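Local coordinates for alpha-amylase G-6 (Bacillus halodurans, PDB 2C3G), which belongs to a longer amylase, of which this chain is the family 26 carbohydrate-binding module that probably binds starch, at residues E38-E43 and Y50-E55; N70-P75 and G86-E91; P78-D83 and G90-D95. One frame throughout, in Å; residues are numbered along the deposited sequence.

All three contacts draw on the five-stranded sheet of this β-sandwich module. Interaction 1 lies at its 43-46 edge, and interactions 2 and 3 join its 86-88 and 92-93 end to strand 71-82 of the facing three-stranded sheet. Interactions 2 and 3 are neighbours, with centres about 8 Å apart, and they share G90 and E91. F88 CZ comes within 3.6 Å of F80 CZ, and W87 N probably donates to H93 O at 2.9 Å. One cadmium ion ties them as well, held by D89 and H93. Interaction 1 sits across the chain's centre, its own centre about 14 and 15 Å from theirs, and holds a different cadmium ion at H52.

Interaction 1. Residues E38-E43 and Y50-E55; sequences EAPEME and YTHTIE. With CD (cadmium ion), chain D.
At the edge of the five-stranded sheet, E43 opens the outermost strand 43-46 and pairs with T51 of strand 49-55 as an antiparallel hydrogen-bonded pair. T51 N donates to E43 O at 2.8 Å (N-H...O 151°). The same oxygen receives a CA-H...O contact from Y50 CA at 3.3 Å. Y50 also offers its ring edge: CD1 stands 3.2 Å from M42 O, near the ring plane, while the CB atoms of Y50 and M42 touch. With an alanine in place of Y50, M42 O would probably lose its aromatic C-H neighbour and H44 the ring it now meets edge-to-face. T51 OG1, anti to the backbone N (chi1 -179°), reaches I9 O of strand 6-12; CG2 is thereby turned to E43, whose carboxylate crosses T51 at a slant, its chain bent at chi2, with OE1 nearest CG2. M42 goes to the other side of the strand, where CE lies 3.7 Å from T51 CA and the side chain meets L22, F11 and F64 between the two sheets. Further along, P40 CB sits over one face of the H52 imidazole, toward its rim, 3.9 Å from the ring centroid in a CH-pi contact. H52 ND1 binds a cadmium ion at 2.4 Å, and a water oxygen lies 2.3 Å from the same cadmium. E43 OE2 lies near the ion but is not among its ligands; its negative charge would probably help to balance that of the cadmium. Loop 38-42 thus leads into an antiparallel β-hairpin at the sheet edge of a β-sandwich.

Interaction 2. Residues N70-P75 and G86-E91; sequences NQWPGP and GWFDGE. With CD (cadmium ion), chain C.
The W72 indole and the F88 ring meet edge-to-face, the edge of F88 pointing at the face of W72. Their planes stand at 85°, and the centroid of the F88 ring is 4.9 Å from that of the indole five-membered ring. Two atoms of the phenyl edge do the touching: F88 CE2 lies 3.5 Å from W72 CE2, over the middle of the indole, and F88 CZ lies 3.5 Å from W72 NE1. In both residues CG is anti to the backbone N (chi1 -169° in W72, -177° in F88), and each side chain starts out toward the other segment, which brings the two rings together between the strands. These strands belong to different layers of the β-sandwich: W72 is on strand 71-82 of the three-stranded sheet, F88 on strand 86-88 of the five-stranded one. F88 is buried and also meets the rings of F80 and W92. Beyond it the chain turns over its own phenyl face, G90 N lying over the ring centre, and G90 CA reaches W72 CZ2 at 3.6 Å. With its positive phi, G90 adopts a backbone shape in which a CB would jam against the preceding carbonyl O. The turn is an Asx turn: D89 OD2 accepts from E91 N at 3.0 Å through the lone pair away from OD1, and D89 N donates to E91 O. D89, whose CB points away from segment 70-75, grips a cadmium ion with both oxygens, OD1 at 2.1 Å and OD2 at 2.4 Å; H93 and a water are further ligands.

Interaction 3. Residues P78-D83 and G90-D95; sequences PGFFRD and GEWHVD. With CD (cadmium ion), chain C.
The backbone N of W92, whose indole packs against R82 and F80, donates to OE2 of the preceding E91 at 3.0 Å. The carboxylate oxygen is met on its anti side, somewhat out of the carboxylate plane. The W92 side chain leaves with CG anti to the carbonyl carbon (chi1 -72°) and reaches toward strand 71-82, where two residues take different parts of it. R82 takes a face: its guanidinium lies flat on the indole, planes 8° apart and centres separated by 4.2 Å. The arginine chain, bent at chi2 and chi3, runs over the ring in the opposite direction to the tryptophan, putting CD above the six-membered ring, 3.8 Å from its centroid, as a CH-pi contact, and carrying NH1 to within 3.4 Å of W92 CB. A hydrogen bond from R82 NH2 to Q84 O helps to fix the turn of the guanidinium. F80 takes the edge. The rim of the indole at NE1 and CZ2 points onto the phenyl face in a T-shaped pair with planes 89° apart, W92 NE1 lying 3.8 Å from F80 CG and W92 CZ2 3.7 Å from F80 CD2. The contact joins the two layers of the β-sandwich at outermost strands: strand 92-93 is outermost in the five-stranded sheet and strand 71-82 in the three-stranded one. Next along the strand, H93 begins away from R82 and F80, and its NE2 binds a cadmium ion at 2.3 Å, together with D89 and a water.

Interaction 1. Residues E38-E43 and Y50-E55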
loop_
_atom_site.group_PDB
_atom_site.type_symbol
_atom_site.label_atom_id
_atom_site.label_comp_id
_atom_site.label_asym_id
_atom_site.label_seq_id
_atom_site.Cartn_x
_atom_site.Cartn_y
_atom_site.Cartn_z
ATOM N N GLU A 38 8.088 9.952 -4.663
ATOM C CA GLU A 38 6.954 10.766 -4.222
ATOM C C GLU A 38 5.750 9.923 -3.731
ATOM O O GLU A 38 4.692 10.473 -3.408
ATOM C CB GLU A 38 6.549 11.763 -5.315
ATOM C CG GLU A 38 5.130 11.628 -5.880
ATOM C CD GLU A 38 4.723 12.799 -6.771
ATOM O OE1 GLU A 38 4.938 13.969 -6.356
ATOM O OE2 GLU A 38 4.183 12.557 -7.886
ATOM N N ALA A 39 5.926 8.597 -3.679
ATOM C CA ALA A 39 4.951 7.690 -3.059
ATOM C C ALA A 39 4.452 8.229 -1.702
ATOM O O ALA A 39 5.254 8.715 -0.883
ATOM C CB ALA A 39 5.536 6.277 -2.905
ATOM N N PRO A 40 3.138 8.179 -1.487
ATOM C CA PRO A 40 2.540 8.671 -0.246
ATOM C C PRO A 40 3.019 7.911 0.978
ATOM O O PRO A 40 3.191 6.689 0.930
ATOM C CB PRO A 40 1.040 8.411 -0.442
ATOM C CG PRO A 40 0.846 8.286 -1.925
ATOM C CD PRO A 40 2.120 7.660 -2.419
ATOM N N GLU A 41 3.224 8.655 2.061
ATOM C CA GLU A 41 3.434 8.083 3.384
ATOM C C GLU A 41 2.239 7.233 3.802
ATOM O O GLU A 41 1.092 7.573 3.541
ATOM C CB GLU A 41 3.679 9.194 4.424
ATOM C CG GLU A 41 4.238 8.731 5.769
ATOM C CD GLU A 41 4.061 9.774 6.886
ATOM O OE1 GLU A 41 4.171 10.994 6.598
ATOM O OE2 GLU A 41 3.796 9.380 8.055
ATOM N N MET A 42 2.541 6.115 4.441
ATOM C CA MET A 42 1.525 5.310 5.091
ATOM C C MET A 42 1.347 5.748 6.534
ATOM O O MET A 42 2.189 5.523 7.365
ATOM C CB MET A 42 1.844 3.826 4.947
ATOM C CG MET A 42 1.688 3.342 3.522
ATOM S SD MET A 42 1.775 1.587 3.430
ATOM C CE MET A 42 0.112 1.178 3.790
ATOM N N GLU A 43 0.260 6.444 6.805
ATOM C CA GLU A 43 0.001 6.964 8.142
ATOM C C GLU A 43 0.029 5.825 9.176
ATOM O O GLU A 43 -0.279 4.694 8.846
ATOM C CB GLU A 43 -1.299 7.764 8.146
ATOM C CG GLU A 43 -2.076 7.781 6.805
ATOM C CD GLU A 43 -3.475 7.238 7.006
ATOM O OE1 GLU A 43 -3.719 6.741 8.134
ATOM O OE2 GLU A 43 -4.345 7.303 6.103
ATOM N N TYR A 50 0.505 0.196 9.495
ATOM C CA TYR A 50 0.444 1.505 8.867
ATOM C C TYR A 50 -0.584 1.386 7.758
ATOM O O TYR A 50 -0.918 0.298 7.347
ATOM C CB TYR A 50 1.811 1.860 8.323
ATOM C CG TYR A 50 2.819 2.198 9.402
ATOM C CD1 TYR A 50 3.159 3.529 9.658
ATOM C CD2 TYR A 50 3.430 1.192 10.178
ATOM C CE1 TYR A 50 4.071 3.851 10.644
ATOM C CE2 TYR A 50 4.349 1.520 11.169
ATOM C CZ TYR A 50 4.657 2.853 11.387
ATOM O OH TYR A 50 5.554 3.203 12.343
ATOM N N THR A 51 -1.114 2.489 7.281
ATOM C CA THR A 51 -2.258 2.404 6.382
ATOM C C THR A 51 -2.300 3.573 5.438
ATOM O O THR A 51 -1.763 4.647 5.725
ATOM C CB THR A 51 -3.603 2.340 7.200
ATOM O OG1 THR A 51 -4.706 2.225 6.303
ATOM C CG2 THR A 51 -3.857 3.608 7.878
ATOM N N HIS A 52 -2.960 3.351 4.313
ATOM C CA HIS A 52 -3.199 4.407 3.338
ATOM C C HIS A 52 -4.293 3.998 2.357
ATOM O O HIS A 52 -4.377 2.829 1.927
ATOM C CB HIS A 52 -1.893 4.832 2.627
ATOM C CG HIS A 52 -2.100 5.804 1.497
ATOM N ND1 HIS A 52 -2.210 7.166 1.687
ATOM C CD2 HIS A 52 -2.232 5.603 0.162
ATOM C CE1 HIS A 52 -2.413 7.761 0.525
ATOM N NE2 HIS A 52 -2.420 6.834 -0.419
ATOM N N THR A 53 -5.134 4.977 2.033
ATOM C CA THR A 53 -6.268 4.814 1.128
ATOM C C THR A 53 -5.969 5.561 -0.202
ATOM O O THR A 53 -5.685 6.765 -0.211
ATOM C CB THR A 53 -7.565 5.277 1.843
ATOM O OG1 THR A 53 -7.791 4.459 3.004
ATOM C CG2 THR A 53 -8.845 4.977 1.013
ATOM N N ILE A 54 -5.951 4.797 -1.296
ATOM C CA ILE A 54 -5.976 5.342 -2.654
ATOM C C ILE A 54 -7.422 5.588 -3.082
ATOM O O ILE A 54 -8.174 4.657 -3.299
ATOM C CB ILE A 54 -5.323 4.361 -3.636
ATOM C CG1 ILE A 54 -4.015 3.813 -3.052
ATOM C CG2 ILE A 54 -5.162 5.029 -5.010
ATOM C CD1 ILE A 54 -3.327 2.656 -3.859
ATOM N N GLU A 55 -7.820 6.843 -3.198
ATOM C CA GLU A 55 -9.191 7.134 -3.561
ATOM C C GLU A 55 -9.488 6.910 -5.046
ATOM O O GLU A 55 -8.632 7.160 -5.917
ATOM C CB GLU A 55 -9.574 8.568 -3.163
ATOM C CG GLU A 55 -11.057 8.673 -2.803
ATOM C CD GLU A 55 -11.636 10.060 -2.934
ATOM O OE1 GLU A 55 -10.913 11.051 -2.755
ATOM O OE2 GLU A 55 -12.849 10.152 -3.188
HETATM CD CD CD D . -2.686 8.602 3.582
HETATM O O HOH W 1 -4.862 7.810 3.792
#

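Interaction 2. Residues N70-P75 and G86-E91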
loop_
_atom_site.group_PDB
_atom_site.type_symbol
_atom_site.label_atom_id
_atom_site.label_comp_id
_atom_site.label_asym_id
_atom_site.label_seq_id
_atom_site.Cartn_x
_atom_site.Cartn_y
_atom_site.Cartn_z
ATOM N N ASN A 70 14.729 -0.131 1.450
ATOM C CA ASN A 70 13.852 -1.280 1.665
ATOM C C ASN A 70 12.587 -1.236 0.792
ATOM O O ASN A 70 12.100 -0.152 0.440
ATOM C CB ASN A 70 13.457 -1.425 3.137
ATOM C CG ASN A 70 14.639 -1.688 4.041
ATOM O OD1 ASN A 70 15.113 -0.784 4.733
ATOM N ND2 ASN A 70 15.114 -2.935 4.063
ATOM N N GLN A 71 12.074 -2.427 0.462
ATOM C CA GLN A 71 10.842 -2.611 -0.316
ATOM C C GLN A 71 10.326 -4.044 -0.193
ATOM O O GLN A 71 11.067 -4.948 0.213
ATOM C CB GLN A 71 11.064 -2.268 -1.796
ATOM C CG GLN A 71 11.924 -3.285 -2.537
ATOM C CD GLN A 71 11.937 -3.066 -4.029
ATOM O OE1 GLN A 71 11.182 -3.708 -4.776
ATOM N NE2 GLN A 71 12.789 -2.162 -4.474
ATOM N N TRP A 72 9.058 -4.241 -0.559
ATOM C CA TRP A 72 8.416 -5.549 -0.519
ATOM C C TRP A 72 7.279 -5.558 -1.532
ATOM O O TRP A 72 6.325 -4.785 -1.395
ATOM C CB TRP A 72 7.876 -5.820 0.878
ATOM C CG TRP A 72 7.430 -7.205 1.148
ATOM C CD1 TRP A 72 7.064 -8.159 0.238
ATOM C CD2 TRP A 72 7.284 -7.806 2.442
ATOM N NE1 TRP A 72 6.704 -9.318 0.885
ATOM C CE2 TRP A 72 6.830 -9.133 2.241
ATOM C CE3 TRP A 72 7.497 -7.356 3.765
ATOM C CZ2 TRP A 72 6.582 -10.022 3.317
ATOM C CZ3 TRP A 72 7.248 -8.237 4.834
ATOM C CH2 TRP A 72 6.801 -9.559 4.597
ATOM N N PRO A 73 7.403 -6.360 -2.593
ATOM C CA PRO A 73 8.638 -7.083 -2.931
ATOM C C PRO A 73 9.727 -6.030 -3.180
ATOM O O PRO A 73 9.355 -4.957 -3.643
ATOM C CB PRO A 73 8.248 -7.795 -4.221
ATOM C CG PRO A 73 6.772 -7.925 -4.116
ATOM C CD PRO A 73 6.349 -6.595 -3.597
ATOM N N GLY A 74 11.021 -6.299 -2.996
ATOM C CA GLY A 74 11.686 -7.534 -3.362
ATOM C C GLY A 74 12.258 -7.079 -4.702
ATOM O O GLY A 74 11.508 -6.993 -5.667
ATOM N N PRO A 75 13.543 -6.718 -4.770
ATOM C CA PRO A 75 14.083 -6.089 -5.989
ATOM C C PRO A 75 13.975 -7.014 -7.197
ATOM O O PRO A 75 14.395 -8.172 -7.128
ATOM C CB PRO A 75 15.555 -5.788 -5.639
ATOM C CG PRO A 75 15.875 -6.610 -4.432
ATOM C CD PRO A 75 14.568 -6.880 -3.719
ATOM N N GLY A 86 -7.395 -5.269 2.132
ATOM C CA GLY A 86 -6.278 -4.425 2.360
ATOM C C GLY A 86 -5.326 -4.680 3.534
ATOM O O GLY A 86 -4.746 -3.726 3.840
ATOM N N TRP A 87 -5.149 -5.850 4.182
ATOM C CA TRP A 87 -4.108 -6.003 5.278
ATOM C C TRP A 87 -2.977 -6.980 4.958
ATOM O O TRP A 87 -3.187 -8.194 4.912
ATOM C CB TRP A 87 -4.678 -6.412 6.676
ATOM C CG TRP A 87 -5.765 -5.603 7.164
ATOM C CD1 TRP A 87 -6.991 -5.471 6.585
ATOM C CD2 TRP A 87 -5.775 -4.769 8.332
ATOM N NE1 TRP A 87 -7.765 -4.601 7.317
ATOM C CE2 TRP A 87 -7.039 -4.157 8.398
ATOM C CE3 TRP A 87 -4.830 -4.474 9.336
ATOM C CZ2 TRP A 87 -7.401 -3.256 9.430
ATOM C CZ3 TRP A 87 -5.171 -3.575 10.347
ATOM C CH2 TRP A 87 -6.458 -2.991 10.396
ATOM N N PHE A 88 -1.757 -6.466 4.786
ATOM C CA PHE A 88 -0.622 -7.331 4.474
ATOM C C PHE A 88 0.400 -7.510 5.620
ATOM O O PHE A 88 1.001 -6.554 6.041
ATOM C CB PHE A 88 0.061 -6.824 3.208
ATOM C CG PHE A 88 1.197 -7.683 2.757
ATOM C CD1 PHE A 88 0.969 -8.841 2.014
ATOM C CD2 PHE A 88 2.496 -7.349 3.087
ATOM C CE1 PHE A 88 2.038 -9.620 1.562
ATOM C CE2 PHE A 88 3.551 -8.115 2.648
ATOM C CZ PHE A 88 3.324 -9.246 1.874
ATOM N N ASP A 89 0.577 -8.742 6.106
ATOM C CA ASP A 89 1.599 -9.069 7.105
ATOM C C ASP A 89 2.599 -10.134 6.632
ATOM O O ASP A 89 3.181 -10.846 7.440
ATOM C CB ASP A 89 0.935 -9.586 8.370
ATOM C CG ASP A 89 0.206 -10.896 8.165
ATOM O OD1 ASP A 89 -0.631 -11.190 9.078
ATOM O OD2 ASP A 89 0.367 -11.724 7.182
ATOM N N GLY A 90 2.804 -10.244 5.323
ATOM C CA GLY A 90 3.517 -11.367 4.749
ATOM C C GLY A 90 2.516 -12.224 3.997
ATOM O O GLY A 90 2.879 -12.943 3.080
ATOM N N GLU A 91 1.252 -12.147 4.397
ATOM C CA GLU A 91 0.142 -12.676 3.597
ATOM C C GLU A 91 -0.949 -11.607 3.586
ATOM O O GLU A 91 -0.987 -10.749 4.473
ATOM C CB GLU A 91 -0.398 -13.989 4.174
ATOM C CG GLU A 91 -1.606 -14.573 3.441
ATOM C CD GLU A 91 -1.287 -14.956 1.982
ATOM O OE1 GLU A 91 -0.655 -16.040 1.813
ATOM O OE2 GLU A 91 -1.643 -14.182 1.031
HETATM CD CD CD C . -1.038 -13.169 8.414
HETATM O O HOH W 2 -2.118 -14.007 10.242
#

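Interaction 3. Residues P78-D83 and G90-D95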
loop_
_atom_site.group_PDB
_atom_site.type_symbol
_atom_site.label_atom_id
_atom_site.label_comp_id
_atom_site.label_asym_id
_atom_site.label_seq_id
_atom_site.Cartn_x
_atom_site.Cartn_y
_atom_site.Cartn_z
ATOM N N PRO A 78 7.524 -7.519 -9.625
ATOM C CA PRO A 78 6.484 -6.550 -9.984
ATOM C C PRO A 78 5.608 -6.306 -8.748
ATOM O O PRO A 78 5.677 -7.109 -7.813
ATOM C CB PRO A 78 5.691 -7.286 -11.064
ATOM C CG PRO A 78 5.760 -8.743 -10.641
ATOM C CD PRO A 78 7.151 -8.902 -9.999
ATOM N N GLY A 79 4.797 -5.244 -8.756
ATOM C CA GLY A 79 3.873 -4.954 -7.660
ATOM C C GLY A 79 2.903 -6.073 -7.288
ATOM O O GLY A 79 2.734 -7.038 -8.028
ATOM N N PHE A 80 2.297 -5.971 -6.109
ATOM C CA PHE A 80 1.171 -6.850 -5.753
ATOM C C PHE A 80 -0.056 -6.296 -6.455
ATOM O O PHE A 80 -0.283 -5.098 -6.401
ATOM C CB PHE A 80 0.873 -6.831 -4.236
ATOM C CG PHE A 80 1.879 -7.550 -3.375
ATOM C CD1 PHE A 80 2.268 -8.855 -3.648
ATOM C CD2 PHE A 80 2.399 -6.926 -2.241
ATOM C CE1 PHE A 80 3.199 -9.515 -2.826
ATOM C CE2 PHE A 80 3.309 -7.579 -1.411
ATOM C CZ PHE A 80 3.709 -8.874 -1.704
ATOM N N PHE A 81 -0.841 -7.146 -7.103
ATOM C CA PHE A 81 -2.098 -6.686 -7.696
ATOM C C PHE A 81 -3.222 -6.764 -6.672
ATOM O O PHE A 81 -3.379 -7.797 -6.013
ATOM C CB PHE A 81 -2.473 -7.464 -8.972
ATOM C CG PHE A 81 -3.853 -7.132 -9.496
ATOM C CD1 PHE A 81 -4.064 -6.009 -10.268
ATOM C CD2 PHE A 81 -4.956 -7.937 -9.175
ATOM C CE1 PHE A 81 -5.338 -5.691 -10.719
ATOM C CE2 PHE A 81 -6.232 -7.622 -9.628
ATOM C CZ PHE A 81 -6.418 -6.504 -10.397
ATOM N N ARG A 82 -3.982 -5.662 -6.558
ATOM C CA ARG A 82 -5.190 -5.505 -5.721
ATOM C C ARG A 82 -6.024 -4.411 -6.411
ATOM O O ARG A 82 -5.421 -3.577 -7.028
ATOM C CB ARG A 82 -4.760 -4.838 -4.403
ATOM C CG ARG A 82 -4.023 -5.633 -3.394
ATOM C CD ARG A 82 -4.858 -5.904 -2.179
ATOM N NE ARG A 82 -4.868 -7.333 -1.996
ATOM C CZ ARG A 82 -5.697 -8.027 -1.238
ATOM N NH1 ARG A 82 -5.543 -9.334 -1.200
ATOM N NH2 ARG A 82 -6.651 -7.461 -0.532
ATOM N N ASP A 83 -7.347 -4.264 -6.370
ATOM C CA ASP A 83 -8.513 -5.143 -6.496
ATOM C C ASP A 83 -9.468 -5.289 -5.291
ATOM O O ASP A 83 -10.667 -5.390 -5.484
ATOM C CB ASP A 83 -8.300 -6.329 -7.450
ATOM C CG ASP A 83 -9.358 -7.406 -7.330
ATOM O OD1 ASP A 83 -10.214 -7.562 -8.246
ATOM O OD2 ASP A 83 -9.361 -8.186 -6.360
ATOM N N GLY A 90 2.804 -10.244 5.323
ATOM C CA GLY A 90 3.517 -11.367 4.749
ATOM C C GLY A 90 2.516 -12.224 3.997
ATOM O O GLY A 90 2.879 -12.943 3.080
ATOM N N GLU A 91 1.252 -12.147 4.397
ATOM C CA GLU A 91 0.142 -12.676 3.597
ATOM C C GLU A 91 -0.949 -11.607 3.586
ATOM O O GLU A 91 -0.987 -10.749 4.473
ATOM C CB GLU A 91 -0.398 -13.989 4.174
ATOM C CG GLU A 91 -1.606 -14.573 3.441
ATOM C CD GLU A 91 -1.287 -14.956 1.982
ATOM O OE1 GLU A 91 -0.655 -16.040 1.813
ATOM O OE2 GLU A 91 -1.643 -14.182 1.031
ATOM N N TRP A 92 -1.808 -11.635 2.559
ATOM C CA TRP A 92 -2.958 -10.760 2.488
ATOM C C TRP A 92 -4.175 -11.290 3.248
ATOM O O TRP A 92 -4.532 -12.473 3.160
ATOM C CB TRP A 92 -3.320 -10.475 1.046
ATOM C CG TRP A 92 -2.343 -9.567 0.357
ATOM C CD1 TRP A 92 -1.328 -9.942 -0.456
ATOM C CD2 TRP A 92 -2.305 -8.129 0.411
ATOM N NE1 TRP A 92 -0.649 -8.837 -0.922
ATOM C CE2 TRP A 92 -1.233 -7.706 -0.413
ATOM C CE3 TRP A 92 -3.084 -7.154 1.042
ATOM C CZ2 TRP A 92 -0.909 -6.362 -0.592
ATOM C CZ3 TRP A 92 -2.769 -5.828 0.861
ATOM C CH2 TRP A 92 -1.680 -5.434 0.047
ATOM N N HIS A 93 -4.794 -10.391 4.009
ATOM C CA HIS A 93 -6.055 -10.657 4.705
ATOM C C HIS A 93 -6.983 -9.504 4.376
ATOM O O HIS A 93 -6.517 -8.361 4.281
ATOM C CB HIS A 93 -5.879 -10.670 6.235
ATOM C CG HIS A 93 -4.877 -11.655 6.738
ATOM N ND1 HIS A 93 -5.241 -12.872 7.289
ATOM C CD2 HIS A 93 -3.526 -11.583 6.839
ATOM C CE1 HIS A 93 -4.153 -13.518 7.667
ATOM N NE2 HIS A 93 -3.102 -12.759 7.404
ATOM N N VAL A 94 -8.285 -9.797 4.232
ATOM C CA VAL A 94 -9.300 -8.754 4.027
ATOM C C VAL A 94 -9.631 -7.949 5.274
ATOM O O VAL A 94 -9.728 -6.719 5.192
ATOM C CB VAL A 94 -10.622 -9.272 3.355
ATOM C CG1 VAL A 94 -10.292 -10.040 2.092
ATOM C CG2 VAL A 94 -11.492 -10.118 4.344
ATOM N N ASP A 95 -9.824 -8.645 6.403
ATOM C CA ASP A 95 -9.925 -8.013 7.717
ATOM C C ASP A 95 -8.636 -8.208 8.528
ATOM O O ASP A 95 -7.857 -9.123 8.261
ATOM C CB ASP A 95 -11.120 -8.547 8.525
ATOM C CG ASP A 95 -12.367 -8.814 7.665
ATOM O OD1 ASP A 95 -12.842 -7.888 6.948
ATOM O OD2 ASP A 95 -12.934 -9.929 7.665
HETATM CD CD CD C . -1.038 -13.169 8.414
HETATM O O HOH W 2 -2.118 -14.007 10.242
#